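Local coordinates for SCO family protein (Aquifex aeolicus, PDB 3ME7) that probably binds copper and takes part in electron transfer or thiol-disulfide exchange at the membrane, as a SCO1/2-family protein whose soluble thioredoxin-like domain is present here, at residues K29-S34 with D64-T69; I36-R41 with E79-F84; P45-S50 with Y144-N149; D10-D15 with K99-E104. One frame throughout, in Å; residues are numbered along the deposited sequence.

From the N terminus, strand 12-15 pairs with strand 95-100, so contact 4 closes a long loop inside which contacts 1 and 2 are nested. Contact 1 closes a shorter loop, 29-34 to 64-69, by pairing strands 31-36 and 66-71 at the middle of the sheet. Contact 2 closes 36-41 on 79-84, in helix 78-87, and its segments alternate with those of contact 1; Thr69 CG2 and Ile36 CG1 join the two at 3.4 Å. Helix 43-52 meets the loop 144-149, so contact 3 closes the span from 45-50 to 144-149 and crosses the other three. Together they tie sheet, flanking helices and cysteine loop into one domain.

Contact 1 of 4, residues K29-S34 with D64-T69; sequences KPIILS and DFWVIT
Lys29 lies over the indole of Trp66 where two neighbouring parallel strands of the thioredoxin-like central sheet, 31-36 and 66-71, begin. The short segments run at 14° to each other, with axes 4.7 Å apart. The lysine CD lies over the ring face near NE1, toward the rim, 3.9 Å from the centroid of the five-membered ring of Trp66 and 26° off the normal, a CH-pi contact; CE runs on past the edge near CE2 and CZ2 of Trp66. A bend at the last torsion (chi4 -71°) turns NZ aside, to the carbonyl of Lys63. Ile31 comes to the same indole differently, bringing its CG1 to CD1 of Trp66, near the ring plane, while its CG2 packs on CG1 of Ile68. An alanine in place of Trp66 would probably leave the methylenes of Lys29 without the flat surface they lie on and open a gap beside Ile31 CG1.

On the other side of the sheet, Ile32 sets CD1 over one face of the Phe65 ring, 4.0 Å from CD1 of Phe65 and displaced toward the rim; helix 55-58 packs against both residues through Ile55. Backbone bonds fix the register: Trp66 N gives to Pro30 O, Ile32 N to Trp66 O, and Ile68 N to Ile32 O at 2.8 Å. Ser34 N closes the series on Ile68 O. Beyond it Thr69 OG1 accepts from Trp95 NE1, and the paired hydroxyls are joined through one water, which lies 2.8 Å from Ser34 OG and 2.7 Å from Thr69 OG1.

Contact 2 of 4, residues I36-R41 with E79-F84; sequences IYTHCR and EDIKRF
Thr38 packs against helix 78-87 from the loop that carries Cys40, one half of the redox-active disulfide with Cys44 in this thioredoxin-like fold. A type I beta turn from Tyr37 to Cys40 brings it there, closed by Cys40 N to Tyr37 O. Traced outward, Thr38 CB lies 3.7 Å from Arg83 NH2 and near the carbonyl oxygen of Asp80. At the branch the two arms part. The methyl CG2, anti to the carbonyl carbon, reaches CG2 of Ile81 at 3.9 Å and CB of Phe84; the hydroxyl OG1, set between backbone N and carbonyl carbon (chi1 70°), stands 3.4 Å from Asp80 CB and also close to Arg83 NH2.

Beside it, His39 receives Arg83 NH2 over one ring face, 3.4 Å from CE1, with ring and guanidinium planes 36° apart. Arg83 is held by a salt bridge from NH1 to the anti lone pair of Asp80 OD1, while Asp80 OD2 accepts from Thr77 N. Deeper in, Ile36 CD1 sits over the ring face of Phe84, 4.0 Å from the centroid. Two waters bridge the segments, one between Thr38 O and Arg83 NE, the other 2.8 Å from His39 NE2 and donating to Asp80 OD1 at 2.7 Å.

Contact 3 of 4, residues P45-S50 with Y144-N149; sequences PLITKS and YGVNYN
Ser50 OG accepts the backbone N-H of Tyr148 at 3.2 Å, with 165° at the hydrogen, so helix 43-52 holds the loop that leads from strand 139-144 to helix 150-160. With OG anti to the backbone N (chi1 -168°), the serine points its oxygen at this loop. Its CB meanwhile rests 3.3 Å from Val146 O, and OG lies 3.1 Å from Tyr148 CD2, oblique to the ring.

One helical turn earlier, Val146 is met by two side chains: its CB lies 3.9 Å from Leu46 CB, and its CG1 meets Ile47 CG1 at 3.8 Å, the latter pair crossing at about a right angle. Ile47 also brings CG2 to within 3.3 Å of Tyr148 OH, and its side chain lies about 5 Å from those of Cys44 and His126, predicted copper ligands.

In the next shell, a weak bond runs within the loop, from Tyr148 OH to Gly145 O at 2.8 Å, and the ring of Phe153 meets that of Tyr148 edge-to-face. Asn128 pairs with the Gly145 backbone and touches both Ile47 and Val146. Asn149 occupies the N-cap position of helix 150-160.

The loop is thus probably held by one directional bond plus apolar side-chain packing.

Contact 4 of 4, residues D10-D15 with K99-E104; sequences DITLVD and KAKTSE. With SO4 (sulfate ion), chain C.
Val14 and Lys99 form the antiparallel hydrogen-bonded pair at the tight end of this contact, where strand 12-15 lies against the end of strand 95-100. Val14 N gives to Lys99 O at 2.9 Å, and Lys99 N gives back to Val14 O at 2.9 Å. In the adjoining non-hydrogen-bonded pair the CA atoms of Leu13 and Ala100 are 4.5 Å apart, and Leu13 CA adds a C-H...O contact to Lys99 O at 3.3 Å. Leu13 CD2 leans back over the Ala100 backbone. A third bond, Lys101 N to Thr12 O, forms as the strand gives way to the turn before helix 103-112.

The outer side is looser and polar. Thr12 and Lys101 lie side by side, with Thr12 CG2 3.7 Å from Lys101 CB; farther out, Lys101 CD brushes Val14 CG2 and NZ forms a salt bridge with Glu20. Lys99 keeps CG near Val14 O and bends at chi3 (-76°), carrying NZ to Asp76 O and, at 2.7 Å, to O1 of a sulfate probably taken from the crystallisation liquor; Leu78 N holds the same ion. A leucine in place of Lys99 would probably leave Asp76 O and the sulfate without their ammonium partner.

Thr102 then serves as N-cap, its hydroxyl weakly accepting from Glu104 N. The whole adds strand 12-15, antiparallel to strand 95-100, to the mixed thioredoxin-like sheet; strand 20-22 follows it, again antiparallel, as the outermost strand.

Contact 1 of 4, residues K29-S34 with D64-T69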
# COMPACT_ATOMS: atom_id res chain seq x y z
N LYS A 29 1.00 14.02 1.27
CA LYS A 29 2.28 13.33 1.07
C LYS A 29 2.03 12.19 0.09
O LYS A 29 0.91 11.65 0.04
CB LYS A 29 2.78 12.70 2.38
CG LYS A 29 2.80 13.58 3.62
CD LYS A 29 3.31 12.77 4.82
CE LYS A 29 3.14 13.53 6.12
NZ LYS A 29 4.07 14.68 6.26
N PRO A 30 3.08 11.76 -0.66
CA PRO A 30 2.94 10.52 -1.43
C PRO A 30 2.59 9.33 -0.53
O PRO A 30 2.94 9.30 0.67
CB PRO A 30 4.33 10.30 -2.02
CG PRO A 30 4.92 11.67 -2.10
CD PRO A 30 4.42 12.35 -0.85
N ILE A 31 1.84 8.39 -1.09
CA ILE A 31 1.39 7.21 -0.36
C ILE A 31 1.87 5.96 -1.07
O ILE A 31 1.65 5.78 -2.27
CB ILE A 31 -0.14 7.21 -0.23
CG1 ILE A 31 -0.59 8.41 0.61
CG2 ILE A 31 -0.60 5.90 0.42
CD1 ILE A 31 -2.00 8.88 0.31
N ILE A 32 2.53 5.08 -0.32
CA ILE A 32 2.95 3.78 -0.85
C ILE A 32 2.00 2.71 -0.29
O ILE A 32 1.95 2.51 0.92
CB ILE A 32 4.41 3.48 -0.48
CG1 ILE A 32 5.35 4.52 -1.11
CG2 ILE A 32 4.81 2.08 -0.92
CD1 ILE A 32 6.83 4.39 -0.66
N LEU A 33 1.29 2.05 -1.19
CA LEU A 33 0.24 1.07 -0.83
C LEU A 33 0.72 -0.33 -1.11
O LEU A 33 1.17 -0.61 -2.22
CB LEU A 33 -1.04 1.29 -1.66
CG LEU A 33 -1.92 2.52 -1.51
CD1 LEU A 33 -3.10 2.42 -2.48
CD2 LEU A 33 -2.42 2.62 -0.08
N SER A 34 0.57 -1.22 -0.14
CA SER A 34 1.03 -2.62 -0.28
C SER A 34 -0.10 -3.62 0.08
O SER A 34 -0.32 -3.88 1.27
CB SER A 34 2.27 -2.87 0.58
OG SER A 34 2.68 -4.23 0.60
N ASP A 64 8.14 11.92 4.88
CA ASP A 64 8.37 12.08 3.45
C ASP A 64 7.25 11.47 2.62
O ASP A 64 7.00 11.89 1.50
CB ASP A 64 9.72 11.49 3.06
CG ASP A 64 10.87 12.24 3.71
OD1 ASP A 64 11.01 13.45 3.43
OD2 ASP A 64 11.59 11.61 4.51
N PHE A 65 6.59 10.45 3.18
CA PHE A 65 5.52 9.72 2.50
C PHE A 65 4.85 8.86 3.54
O PHE A 65 5.42 8.63 4.60
CB PHE A 65 6.09 8.84 1.37
CG PHE A 65 7.33 8.05 1.75
CD1 PHE A 65 7.23 6.87 2.49
CD2 PHE A 65 8.59 8.48 1.33
CE1 PHE A 65 8.38 6.14 2.82
CE2 PHE A 65 9.73 7.77 1.66
CZ PHE A 65 9.64 6.61 2.41
N TRP A 66 3.64 8.37 3.24
CA TRP A 66 2.97 7.37 4.08
C TRP A 66 3.27 6.01 3.47
O TRP A 66 3.34 5.88 2.25
CB TRP A 66 1.45 7.59 4.07
CG TRP A 66 1.02 8.87 4.75
CD1 TRP A 66 0.52 9.99 4.14
CD2 TRP A 66 1.06 9.16 6.15
NE1 TRP A 66 0.25 10.96 5.09
CE2 TRP A 66 0.57 10.48 6.32
CE3 TRP A 66 1.47 8.43 7.29
CZ2 TRP A 66 0.47 11.09 7.58
CZ3 TRP A 66 1.36 9.04 8.55
CH2 TRP A 66 0.87 10.36 8.68
N VAL A 67 3.43 5.00 4.32
CA VAL A 67 3.43 3.62 3.86
C VAL A 67 2.21 2.95 4.47
O VAL A 67 2.01 3.00 5.69
CB VAL A 67 4.71 2.85 4.25
CG1 VAL A 67 4.74 1.51 3.51
CG2 VAL A 67 5.95 3.66 3.87
N ILE A 68 1.40 2.35 3.61
CA ILE A 68 0.17 1.68 4.03
C ILE A 68 0.14 0.25 3.55
O ILE A 68 -0.10 -0.02 2.36
CB ILE A 68 -1.10 2.42 3.56
CG1 ILE A 68 -1.07 3.91 3.96
CG2 ILE A 68 -2.38 1.69 4.04
CD1 ILE A 68 -1.06 4.23 5.47
N THR A 69 0.43 -0.66 4.47
CA THR A 69 0.20 -2.08 4.21
C THR A 69 -1.26 -2.34 4.49
O THR A 69 -1.77 -1.99 5.56
CB THR A 69 1.09 -2.96 5.12
OG1 THR A 69 2.46 -2.79 4.75
CG2 THR A 69 0.73 -4.44 4.97
O HOH W 1 3.57 -4.76 3.19

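Contact 2 of 4, residues I36-R41 with E79-F84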
# COMPACT_ATOMS: atom_id res chain seq x y z
N ILE A 36 -1.65 -7.05 0.89
CA ILE A 36 -1.21 -8.36 1.37
C ILE A 36 -2.43 -9.05 1.99
O ILE A 36 -3.52 -8.50 1.99
CB ILE A 36 -0.03 -8.25 2.40
CG1 ILE A 36 -0.36 -7.30 3.57
CG2 ILE A 36 1.27 -7.79 1.68
CD1 ILE A 36 -1.22 -7.85 4.64
N TYR A 37 -2.25 -10.26 2.53
CA TYR A 37 -3.20 -10.76 3.53
C TYR A 37 -2.44 -11.37 4.69
O TYR A 37 -1.29 -11.77 4.52
CB TYR A 37 -4.27 -11.70 2.96
CG TYR A 37 -3.78 -12.96 2.29
CD1 TYR A 37 -3.18 -12.93 1.03
CD2 TYR A 37 -3.99 -14.21 2.88
CE1 TYR A 37 -2.78 -14.07 0.40
CE2 TYR A 37 -3.58 -15.37 2.25
CZ TYR A 37 -2.97 -15.29 1.02
OH TYR A 37 -2.56 -16.44 0.39
N THR A 38 -3.05 -11.40 5.87
CA THR A 38 -2.27 -11.61 7.10
C THR A 38 -1.82 -13.05 7.30
O THR A 38 -0.82 -13.30 7.97
CB THR A 38 -2.93 -11.03 8.39
OG1 THR A 38 -4.08 -11.80 8.76
CG2 THR A 38 -3.29 -9.55 8.21
N HIS A 39 -2.55 -13.98 6.70
CA HIS A 39 -2.19 -15.39 6.79
C HIS A 39 -1.38 -15.84 5.58
O HIS A 39 -1.16 -17.03 5.38
CB HIS A 39 -3.44 -16.26 6.97
CG HIS A 39 -4.14 -16.04 8.27
ND1 HIS A 39 -3.69 -16.58 9.45
CD2 HIS A 39 -5.26 -15.35 8.57
CE1 HIS A 39 -4.50 -16.23 10.43
NE2 HIS A 39 -5.46 -15.48 9.92
N CYS A 40 -0.91 -14.88 4.79
CA CYS A 40 -0.16 -15.14 3.56
C CYS A 40 1.28 -15.53 3.90
O CYS A 40 2.07 -14.71 4.37
CB CYS A 40 -0.21 -13.87 2.72
SG CYS A 40 0.59 -13.75 1.09
N ARG A 41 1.62 -16.80 3.68
CA ARG A 41 2.98 -17.25 4.00
C ARG A 41 3.91 -17.37 2.80
O ARG A 41 5.09 -17.70 2.95
CB ARG A 41 2.95 -18.56 4.80
CG ARG A 41 2.71 -18.31 6.28
CD ARG A 41 2.72 -19.59 7.08
NE ARG A 41 1.70 -20.54 6.63
CZ ARG A 41 1.96 -21.76 6.15
NH1 ARG A 41 3.21 -22.20 6.07
NH2 ARG A 41 0.97 -22.54 5.76
N GLU A 79 -7.35 -7.81 15.26
CA GLU A 79 -6.41 -8.76 15.86
C GLU A 79 -5.39 -9.26 14.83
O GLU A 79 -4.18 -9.28 15.10
CB GLU A 79 -7.22 -9.92 16.46
CG GLU A 79 -6.42 -11.07 17.04
CD GLU A 79 -7.32 -12.17 17.60
OE1 GLU A 79 -7.95 -12.90 16.80
OE2 GLU A 79 -7.39 -12.29 18.83
N ASP A 80 -5.89 -9.64 13.66
CA ASP A 80 -5.03 -10.13 12.57
C ASP A 80 -4.01 -9.10 12.10
O ASP A 80 -2.84 -9.44 11.90
CB ASP A 80 -5.86 -10.60 11.38
CG ASP A 80 -6.69 -11.82 11.70
OD1 ASP A 80 -6.15 -12.80 12.25
OD2 ASP A 80 -7.89 -11.82 11.39
N ILE A 81 -4.45 -7.86 11.89
CA ILE A 81 -3.52 -6.84 11.39
C ILE A 81 -2.51 -6.39 12.45
O ILE A 81 -1.38 -6.04 12.11
CB ILE A 81 -4.20 -5.65 10.67
CG1 ILE A 81 -5.24 -4.96 11.56
CG2 ILE A 81 -4.77 -6.11 9.32
CD1 ILE A 81 -5.70 -3.62 10.98
N LYS A 82 -2.94 -6.39 13.71
CA LYS A 82 -2.03 -6.11 14.83
C LYS A 82 -0.93 -7.17 14.90
O LYS A 82 0.25 -6.85 15.09
CB LYS A 82 -2.81 -6.05 16.14
CG LYS A 82 -1.97 -5.61 17.34
CD LYS A 82 -1.31 -4.29 17.05
CE LYS A 82 -0.32 -3.89 18.13
NZ LYS A 82 0.54 -2.77 17.68
N ARG A 83 -1.32 -8.44 14.75
CA ARG A 83 -0.34 -9.54 14.69
C ARG A 83 0.67 -9.33 13.53
O ARG A 83 1.89 -9.46 13.72
CB ARG A 83 -1.07 -10.88 14.55
CG ARG A 83 -0.20 -12.13 14.81
CD ARG A 83 -0.96 -13.43 14.46
NE ARG A 83 -1.27 -13.47 13.03
CZ ARG A 83 -2.49 -13.51 12.50
NH1 ARG A 83 -3.56 -13.53 13.28
NH2 ARG A 83 -2.64 -13.50 11.18
N PHE A 84 0.16 -8.96 12.36
CA PHE A 84 1.01 -8.69 11.19
C PHE A 84 1.99 -7.54 11.47
O PHE A 84 3.18 -7.65 11.17
CB PHE A 84 0.14 -8.40 9.96
CG PHE A 84 0.92 -8.32 8.67
CD1 PHE A 84 1.50 -7.11 8.26
CD2 PHE A 84 1.05 -9.43 7.85
CE1 PHE A 84 2.23 -7.03 7.07
CE2 PHE A 84 1.76 -9.35 6.64
CZ PHE A 84 2.35 -8.15 6.27
O HOH W 2 0.70 -12.43 10.62
O HOH W 3 -7.24 -15.28 12.05

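Contact 3 of 4, residues P45-S50 with Y144-N149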
# COMPACT_ATOMS: atom_id res chain seq x y z
N PRO A 45 5.21 -12.33 2.79
CA PRO A 45 6.44 -12.08 3.55
C PRO A 45 7.54 -11.55 2.66
O PRO A 45 8.33 -10.72 3.09
CB PRO A 45 6.80 -13.47 4.12
CG PRO A 45 5.52 -14.24 4.11
CD PRO A 45 4.77 -13.73 2.91
N LEU A 46 7.62 -12.02 1.41
CA LEU A 46 8.66 -11.54 0.51
C LEU A 46 8.48 -10.05 0.20
O LEU A 46 9.42 -9.27 0.28
CB LEU A 46 8.71 -12.38 -0.77
CG LEU A 46 8.90 -13.89 -0.57
CD1 LEU A 46 9.06 -14.59 -1.92
CD2 LEU A 46 10.11 -14.15 0.32
N ILE A 47 7.25 -9.66 -0.12
CA ILE A 47 6.93 -8.26 -0.42
C ILE A 47 7.26 -7.36 0.77
O ILE A 47 7.94 -6.35 0.62
CB ILE A 47 5.43 -8.10 -0.79
CG1 ILE A 47 5.15 -8.80 -2.13
CG2 ILE A 47 5.06 -6.61 -0.84
CD1 ILE A 47 3.66 -9.03 -2.43
N THR A 48 6.80 -7.76 1.95
CA THR A 48 6.96 -6.91 3.13
C THR A 48 8.43 -6.83 3.54
O THR A 48 8.92 -5.75 3.85
CB THR A 48 6.05 -7.39 4.28
OG1 THR A 48 4.70 -7.43 3.80
CG2 THR A 48 6.12 -6.43 5.44
N LYS A 49 9.13 -7.97 3.51
CA LYS A 49 10.56 -7.98 3.81
C LYS A 49 11.33 -7.14 2.80
O LYS A 49 12.27 -6.43 3.16
CB LYS A 49 11.10 -9.41 3.82
CG LYS A 49 10.63 -10.23 5.00
CD LYS A 49 11.03 -11.69 4.84
CE LYS A 49 10.56 -12.49 6.04
NZ LYS A 49 11.17 -13.83 6.02
N SER A 50 10.93 -7.22 1.52
CA SER A 50 11.57 -6.40 0.50
C SER A 50 11.35 -4.90 0.73
O SER A 50 12.28 -4.10 0.61
CB SER A 50 11.12 -6.82 -0.90
OG SER A 50 11.94 -6.20 -1.88
N TYR A 144 5.85 -3.87 -9.53
CA TYR A 144 5.46 -5.27 -9.40
C TYR A 144 6.59 -6.16 -8.94
O TYR A 144 7.76 -5.81 -9.07
CB TYR A 144 4.93 -5.80 -10.73
CG TYR A 144 3.63 -5.15 -11.13
CD1 TYR A 144 2.43 -5.56 -10.55
CD2 TYR A 144 3.60 -4.12 -12.06
CE1 TYR A 144 1.22 -4.95 -10.91
CE2 TYR A 144 2.39 -3.49 -12.41
CZ TYR A 144 1.22 -3.92 -11.82
OH TYR A 144 0.01 -3.33 -12.15
N GLY A 145 6.20 -7.30 -8.40
CA GLY A 145 7.14 -8.34 -8.00
C GLY A 145 7.48 -8.29 -6.53
O GLY A 145 6.79 -7.64 -5.72
N VAL A 146 8.54 -9.00 -6.17
CA VAL A 146 8.92 -9.17 -4.77
C VAL A 146 10.40 -8.85 -4.54
O VAL A 146 10.89 -8.99 -3.42
CB VAL A 146 8.60 -10.59 -4.24
CG1 VAL A 146 7.15 -10.97 -4.50
CG2 VAL A 146 9.51 -11.64 -4.87
N ASN A 147 11.10 -8.46 -5.60
CA ASN A 147 12.55 -8.22 -5.57
C ASN A 147 12.83 -6.77 -5.95
O ASN A 147 13.27 -6.50 -7.07
CB ASN A 147 13.28 -9.18 -6.54
CG ASN A 147 13.07 -10.66 -6.21
OD1 ASN A 147 13.25 -11.09 -5.07
ND2 ASN A 147 12.69 -11.46 -7.22
N TYR A 148 12.55 -5.84 -5.03
CA TYR A 148 12.53 -4.41 -5.35
C TYR A 148 13.91 -3.80 -5.47
O TYR A 148 14.84 -4.18 -4.74
CB TYR A 148 11.68 -3.62 -4.33
CG TYR A 148 10.28 -4.16 -4.17
CD1 TYR A 148 9.51 -4.49 -5.29
CD2 TYR A 148 9.71 -4.33 -2.91
CE1 TYR A 148 8.23 -4.99 -5.15
CE2 TYR A 148 8.43 -4.84 -2.76
CZ TYR A 148 7.69 -5.16 -3.87
OH TYR A 148 6.43 -5.67 -3.74
N ASN A 149 14.06 -2.89 -6.43
CA ASN A 149 15.28 -2.11 -6.51
C ASN A 149 15.03 -0.66 -6.10
O ASN A 149 13.91 -0.15 -6.18
CB ASN A 149 15.99 -2.24 -7.86
CG ASN A 149 15.20 -1.68 -9.02
OD1 ASN A 149 15.14 -0.47 -9.22
ND2 ASN A 149 14.61 -2.57 -9.81

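Contact 4 of 4, residues D10-D15 with K99-E104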
# COMPACT_ATOMS: atom_id res chain seq x y z
N ASP A 10 -12.98 8.69 0.06
CA ASP A 10 -13.91 8.40 1.14
C ASP A 10 -13.84 6.96 1.66
O ASP A 10 -14.60 6.60 2.57
CB ASP A 10 -15.35 8.77 0.75
CG ASP A 10 -15.84 8.06 -0.50
OD1 ASP A 10 -15.04 7.42 -1.22
OD2 ASP A 10 -17.06 8.15 -0.78
N ILE A 11 -12.94 6.14 1.10
CA ILE A 11 -12.68 4.80 1.61
C ILE A 11 -12.28 4.89 3.08
O ILE A 11 -11.35 5.63 3.43
CB ILE A 11 -11.57 4.13 0.79
CG1 ILE A 11 -12.13 3.76 -0.58
CG2 ILE A 11 -11.01 2.88 1.51
CD1 ILE A 11 -11.09 3.42 -1.65
N THR A 12 -12.97 4.13 3.93
CA THR A 12 -12.66 4.09 5.35
C THR A 12 -11.76 2.90 5.64
O THR A 12 -12.09 1.74 5.28
CB THR A 12 -13.94 4.02 6.21
OG1 THR A 12 -14.74 5.19 5.98
CG2 THR A 12 -13.56 3.96 7.70
N LEU A 13 -10.62 3.20 6.26
CA LEU A 13 -9.64 2.22 6.72
C LEU A 13 -9.57 2.25 8.24
O LEU A 13 -9.93 3.25 8.87
CB LEU A 13 -8.27 2.55 6.12
CG LEU A 13 -8.22 2.64 4.59
CD1 LEU A 13 -6.87 3.30 4.18
CD2 LEU A 13 -8.41 1.30 3.95
N VAL A 14 -9.11 1.15 8.83
CA VAL A 14 -8.93 1.03 10.27
C VAL A 14 -7.52 0.47 10.47
O VAL A 14 -7.18 -0.61 9.93
CB VAL A 14 -9.96 0.07 10.90
CG1 VAL A 14 -9.90 0.14 12.42
CG2 VAL A 14 -11.38 0.42 10.42
N ASP A 15 -6.68 1.22 11.20
CA ASP A 15 -5.33 0.76 11.47
C ASP A 15 -5.27 -0.30 12.57
O ASP A 15 -6.29 -0.64 13.16
CB ASP A 15 -4.34 1.92 11.70
CG ASP A 15 -4.49 2.57 13.04
OD1 ASP A 15 -5.14 1.99 13.93
OD2 ASP A 15 -3.90 3.66 13.20
N LYS A 99 -6.93 -2.40 7.66
CA LYS A 99 -7.96 -3.16 6.93
C LYS A 99 -9.03 -2.17 6.47
O LYS A 99 -9.16 -1.08 7.03
CB LYS A 99 -8.60 -4.24 7.81
CG LYS A 99 -9.28 -3.68 9.07
CD LYS A 99 -10.10 -4.75 9.79
CE LYS A 99 -11.41 -5.01 9.05
NZ LYS A 99 -12.18 -6.11 9.71
N ALA A 100 -9.81 -2.56 5.46
CA ALA A 100 -10.94 -1.76 5.01
C ALA A 100 -12.09 -1.97 6.01
O ALA A 100 -12.30 -3.08 6.50
CB ALA A 100 -11.36 -2.23 3.61
N LYS A 101 -12.84 -0.91 6.30
CA LYS A 101 -13.90 -0.97 7.32
C LYS A 101 -14.97 -2.00 6.91
O LYS A 101 -15.36 -2.85 7.71
CB LYS A 101 -14.49 0.43 7.54
CG LYS A 101 -15.72 0.52 8.46
CD LYS A 101 -15.34 0.43 9.89
CE LYS A 101 -16.59 0.64 10.76
NZ LYS A 101 -16.19 0.72 12.17
N THR A 102 -15.45 -1.89 5.67
CA THR A 102 -16.44 -2.84 5.12
C THR A 102 -15.97 -3.36 3.77
O THR A 102 -14.98 -2.87 3.21
CB THR A 102 -17.82 -2.17 4.88
OG1 THR A 102 -17.76 -1.36 3.69
CG2 THR A 102 -18.24 -1.29 6.08
N SER A 103 -16.71 -4.32 3.23
CA SER A 103 -16.41 -4.90 1.92
C SER A 103 -16.50 -3.85 0.82
O SER A 103 -15.83 -3.98 -0.19
CB SER A 103 -17.38 -6.04 1.62
OG SER A 103 -18.71 -5.58 1.56
N GLU A 104 -17.33 -2.82 1.00
CA GLU A 104 -17.42 -1.76 -0.02
C GLU A 104 -16.12 -0.96 -0.09
O GLU A 104 -15.64 -0.62 -1.17
CB GLU A 104 -18.63 -0.83 0.19
CG GLU A 104 -18.64 0.34 -0.78
CD GLU A 104 -19.89 1.20 -0.74
OE1 GLU A 104 -20.75 1.01 0.14
OE2 GLU A 104 -20.04 2.06 -1.64
S SO4 C . -12.85 -6.10 13.58
O1 SO4 C . -12.08 -5.85 12.36
O2 SO4 C . -13.56 -4.88 13.95
O3 SO4 C . -13.79 -7.20 13.36
O4 SO4 C . -11.93 -6.45 14.66